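Local coordinates for protein beta-1,3-1,4-glucanase (Caldicellulosiruptor sp. F32, PDB 5H4R) that is a family 5 glycoside hydrolase that binds cellotetraose and probably hydrolyses mixed-linkage beta-1,3-1,4-glucans such as lichenan, at residues A[197-202]-A[246-251]. The protein carries 1 engineered substitution. Numbering follows the deposited sequence.
Sequences EWWLDM and PEYVLI. With BGC (beta-D-glucopyranose), chain B.
Tyr248, on the short helix 247-250 that follows barrel strand 237-240, reaches across to Leu200 in a loop-to-helix surface contact; residues 197-202 belong to the long loop between strand 181-184 and helix 205-226. The phenol is held at its face and at its hydroxyl. Leu200 lays its isobutyl group over one ring face, CD1 standing 3.8 Å from the Tyr248 centroid and 10° off the ring normal, a CH-pi contact. Leu200 N donates an almost straight hydrogen bond to Tyr248 OH (2.8 Å, 168°). Water 1 lies in the plane of the ring at its edge, 2.7 Å from Tyr248 OH, and donates to Leu200 O, so Leu200 is linked to the hydroxyl directly through N and by water from O. With CG anti to the carbonyl carbon (chi1 -60°) and CD1 extended, Leu200 puts CD1 over the ring centre; its side chain also touches Val211 of helix 205-226. Further along, Met202 CE meets Ile251 CD1 at 4.1 Å, the bent methionine crossing the isoleucine at about a right angle, and both side chains rest on Val211. Trp198 turns an indole face to a glucose unit of the bound cellotetraose, its CH2 lying 3.8 Å from BGC C1. Such aromatic platforms on beta-alpha loops are typical of the substrate cleft of (beta/alpha)8-barrel glycoside hydrolases; here one such loop is clasped to its neighbour.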
loop_
_atom_site.group_PDB
_atom_site.type_symbol
_atom_site.label_atom_id
_atom_site.label_comp_id
_atom_site.label_asym_id
_atom_site.label_seq_id
_atom_site.Cartn_x
_atom_site.Cartn_y
_atom_site.Cartn_z
ATOM N N GLU A 197 -6.308 6.468 -16.876
ATOM C CA GLU A 197 -6.398 5.700 -15.639
ATOM C C GLU A 197 -5.042 5.600 -14.945
ATOM O O GLU A 197 -4.965 5.679 -13.716
ATOM C CB GLU A 197 -6.967 4.299 -15.914
ATOM C CG GLU A 197 -7.025 3.466 -14.633
ATOM C CD GLU A 197 -7.915 2.249 -14.691
ATOM O OE1 GLU A 197 -8.617 2.028 -15.714
ATOM O OE2 GLU A 197 -7.897 1.486 -13.669
ATOM N N TRP A 198 -3.968 5.392 -15.708
ATOM C CA TRP A 198 -2.647 5.186 -15.125
ATOM C C TRP A 198 -1.624 6.238 -15.527
ATOM O O TRP A 198 -0.452 6.112 -15.148
ATOM C CB TRP A 198 -2.100 3.797 -15.497
ATOM C CG TRP A 198 -3.027 2.685 -15.067
ATOM C CD1 TRP A 198 -3.792 1.902 -15.880
ATOM C CD2 TRP A 198 -3.317 2.261 -13.721
ATOM N NE1 TRP A 198 -4.504 0.994 -15.137
ATOM C CE2 TRP A 198 -4.260 1.219 -13.805
ATOM C CE3 TRP A 198 -2.889 2.678 -12.459
ATOM C CZ2 TRP A 198 -4.757 0.552 -12.676
ATOM C CZ3 TRP A 198 -3.392 2.027 -11.334
ATOM C CH2 TRP A 198 -4.313 0.968 -11.452
ATOM N N TRP A 199 -2.015 7.267 -16.271
ATOM C CA TRP A 199 -1.087 8.267 -16.768
ATOM C C TRP A 199 -1.850 9.570 -16.927
ATOM O O TRP A 199 -2.991 9.568 -17.386
ATOM C CB TRP A 199 -0.498 7.820 -18.104
ATOM C CG TRP A 199 0.283 8.879 -18.805
ATOM C CD1 TRP A 199 1.585 9.230 -18.573
ATOM C CD2 TRP A 199 -0.185 9.734 -19.850
ATOM N NE1 TRP A 199 1.956 10.248 -19.417
ATOM C CE2 TRP A 199 0.887 10.574 -20.215
ATOM C CE3 TRP A 199 -1.407 9.867 -20.519
ATOM C CZ2 TRP A 199 0.773 11.536 -21.218
ATOM C CZ3 TRP A 199 -1.515 10.817 -21.517
ATOM C CH2 TRP A 199 -0.434 11.640 -21.854
ATOM N N LEU A 200 -1.215 10.673 -16.557
ATOM C CA LEU A 200 -1.801 11.993 -16.707
ATOM C C LEU A 200 -1.075 12.831 -17.748
ATOM O O LEU A 200 0.148 12.772 -17.885
ATOM C CB LEU A 200 -1.773 12.753 -15.384
ATOM C CG LEU A 200 -2.528 12.118 -14.241
ATOM C CD1 LEU A 200 -2.404 12.997 -13.009
ATOM C CD2 LEU A 200 -3.993 11.898 -14.594
ATOM N N ASP A 201 -1.860 13.612 -18.470
ATOM C CA ASP A 201 -1.392 14.753 -19.237
ATOM C C ASP A 201 -1.806 15.997 -18.456
ATOM O O ASP A 201 -2.986 16.352 -18.429
ATOM C CB ASP A 201 -2.019 14.725 -20.631
ATOM C CG ASP A 201 -1.644 15.911 -21.485
ATOM O OD1 ASP A 201 -0.966 16.834 -21.002
ATOM O OD2 ASP A 201 -2.056 15.932 -22.666
ATOM N N MET A 202 -0.851 16.645 -17.800
ATOM C CA MET A 202 -1.203 17.746 -16.920
ATOM C C MET A 202 -1.527 19.027 -17.680
ATOM O O MET A 202 -1.838 20.037 -17.038
ATOM C CB MET A 202 -0.080 17.994 -15.907
ATOM C CG MET A 202 -0.016 16.924 -14.801
ATOM S SD MET A 202 -1.569 16.755 -13.889
ATOM C CE MET A 202 -1.598 18.295 -12.948
ATOM N N PRO A 246 4.498 7.456 -7.899
ATOM C CA PRO A 246 5.490 8.466 -7.474
ATOM C C PRO A 246 5.365 9.764 -8.260
ATOM O O PRO A 246 5.473 10.867 -7.690
ATOM C CB PRO A 246 6.835 7.779 -7.727
ATOM C CG PRO A 246 6.523 6.330 -7.921
ATOM C CD PRO A 246 5.116 6.215 -8.379
ATOM N N GLU A 247 5.113 9.656 -9.572
ATOM C CA GLU A 247 5.089 10.829 -10.426
ATOM C C GLU A 247 4.064 11.847 -9.955
ATOM O O GLU A 247 4.272 13.054 -10.133
ATOM C CB GLU A 247 4.787 10.433 -11.870
ATOM C CG GLU A 247 5.957 9.772 -12.569
ATOM C CD GLU A 247 6.166 8.315 -12.191
ATOM O OE1 GLU A 247 5.324 7.701 -11.510
ATOM O OE2 GLU A 247 7.205 7.773 -12.601
ATOM N N TYR A 248 2.958 11.399 -9.366
ATOM C CA TYR A 248 1.843 12.300 -9.122
ATOM C C TYR A 248 1.795 12.763 -7.673
ATOM O O TYR A 248 0.890 13.510 -7.298
ATOM C CB TYR A 248 0.529 11.656 -9.606
ATOM C CG TYR A 248 0.661 11.337 -11.077
ATOM C CD1 TYR A 248 1.233 12.262 -11.955
ATOM C CD2 TYR A 248 0.268 10.102 -11.586
ATOM C CE1 TYR A 248 1.415 11.951 -13.310
ATOM C CE2 TYR A 248 0.447 9.793 -12.936
ATOM C CZ TYR A 248 1.026 10.717 -13.776
ATOM O OH TYR A 248 1.214 10.402 -15.105
ATOM N N VAL A 249 2.805 12.408 -6.871
ATOM C CA VAL A 249 3.145 13.216 -5.709
ATOM C C VAL A 249 4.339 14.104 -5.986
ATOM O O VAL A 249 4.586 15.044 -5.209
ATOM C CB VAL A 249 3.405 12.366 -4.445
ATOM C CG1 VAL A 249 2.091 11.738 -3.961
ATOM C CG2 VAL A 249 4.469 11.323 -4.694
ATOM N N LEU A 250 5.069 13.865 -7.085
ATOM C CA LEU A 250 6.218 14.681 -7.437
ATOM C C LEU A 250 5.816 15.941 -8.194
ATOM O O LEU A 250 6.552 16.937 -8.140
ATOM C CB LEU A 250 7.218 13.846 -8.245
ATOM C CG LEU A 250 7.914 12.746 -7.431
ATOM C CD1 LEU A 250 8.682 11.797 -8.374
ATOM C CD2 LEU A 250 8.840 13.313 -6.367
ATOM N N ILE A 251 4.670 15.920 -8.885
ATOM C CA ILE A 251 4.187 17.117 -9.558
ATOM C C ILE A 251 3.944 18.234 -8.549
ATOM O O ILE A 251 3.575 17.994 -7.385
ATOM C CB ILE A 251 2.904 16.843 -10.366
ATOM C CG1 ILE A 251 1.818 16.247 -9.481
ATOM C CG2 ILE A 251 3.212 15.948 -11.590
ATOM C CD1 ILE A 251 0.450 16.066 -10.193
HETATM C C2 BGC B . -1.931 -2.495 -12.224
HETATM C C3 BGC B . -2.740 -2.618 -10.934
HETATM C C4 BGC B . -1.852 -2.345 -9.717
HETATM C C5 BGC B . -1.169 -0.983 -9.888
HETATM C C6 BGC B . 0.012 -0.707 -8.949
HETATM C C1 BGC B . -1.297 -1.105 -12.301
HETATM O O1 BGC B . -0.434 -0.953 -13.443
HETATM O O2 BGC B . -2.818 -2.743 -13.323
HETATM O O3 BGC B . -3.282 -3.935 -10.835
HETATM O O4 BGC B . -2.762 -2.388 -8.599
HETATM O O5 BGC B . -0.504 -0.962 -11.138
HETATM O O6 BGC B . 0.732 0.489 -9.357
HETATM O O HOH W 1 2.361 12.286 -16.588
#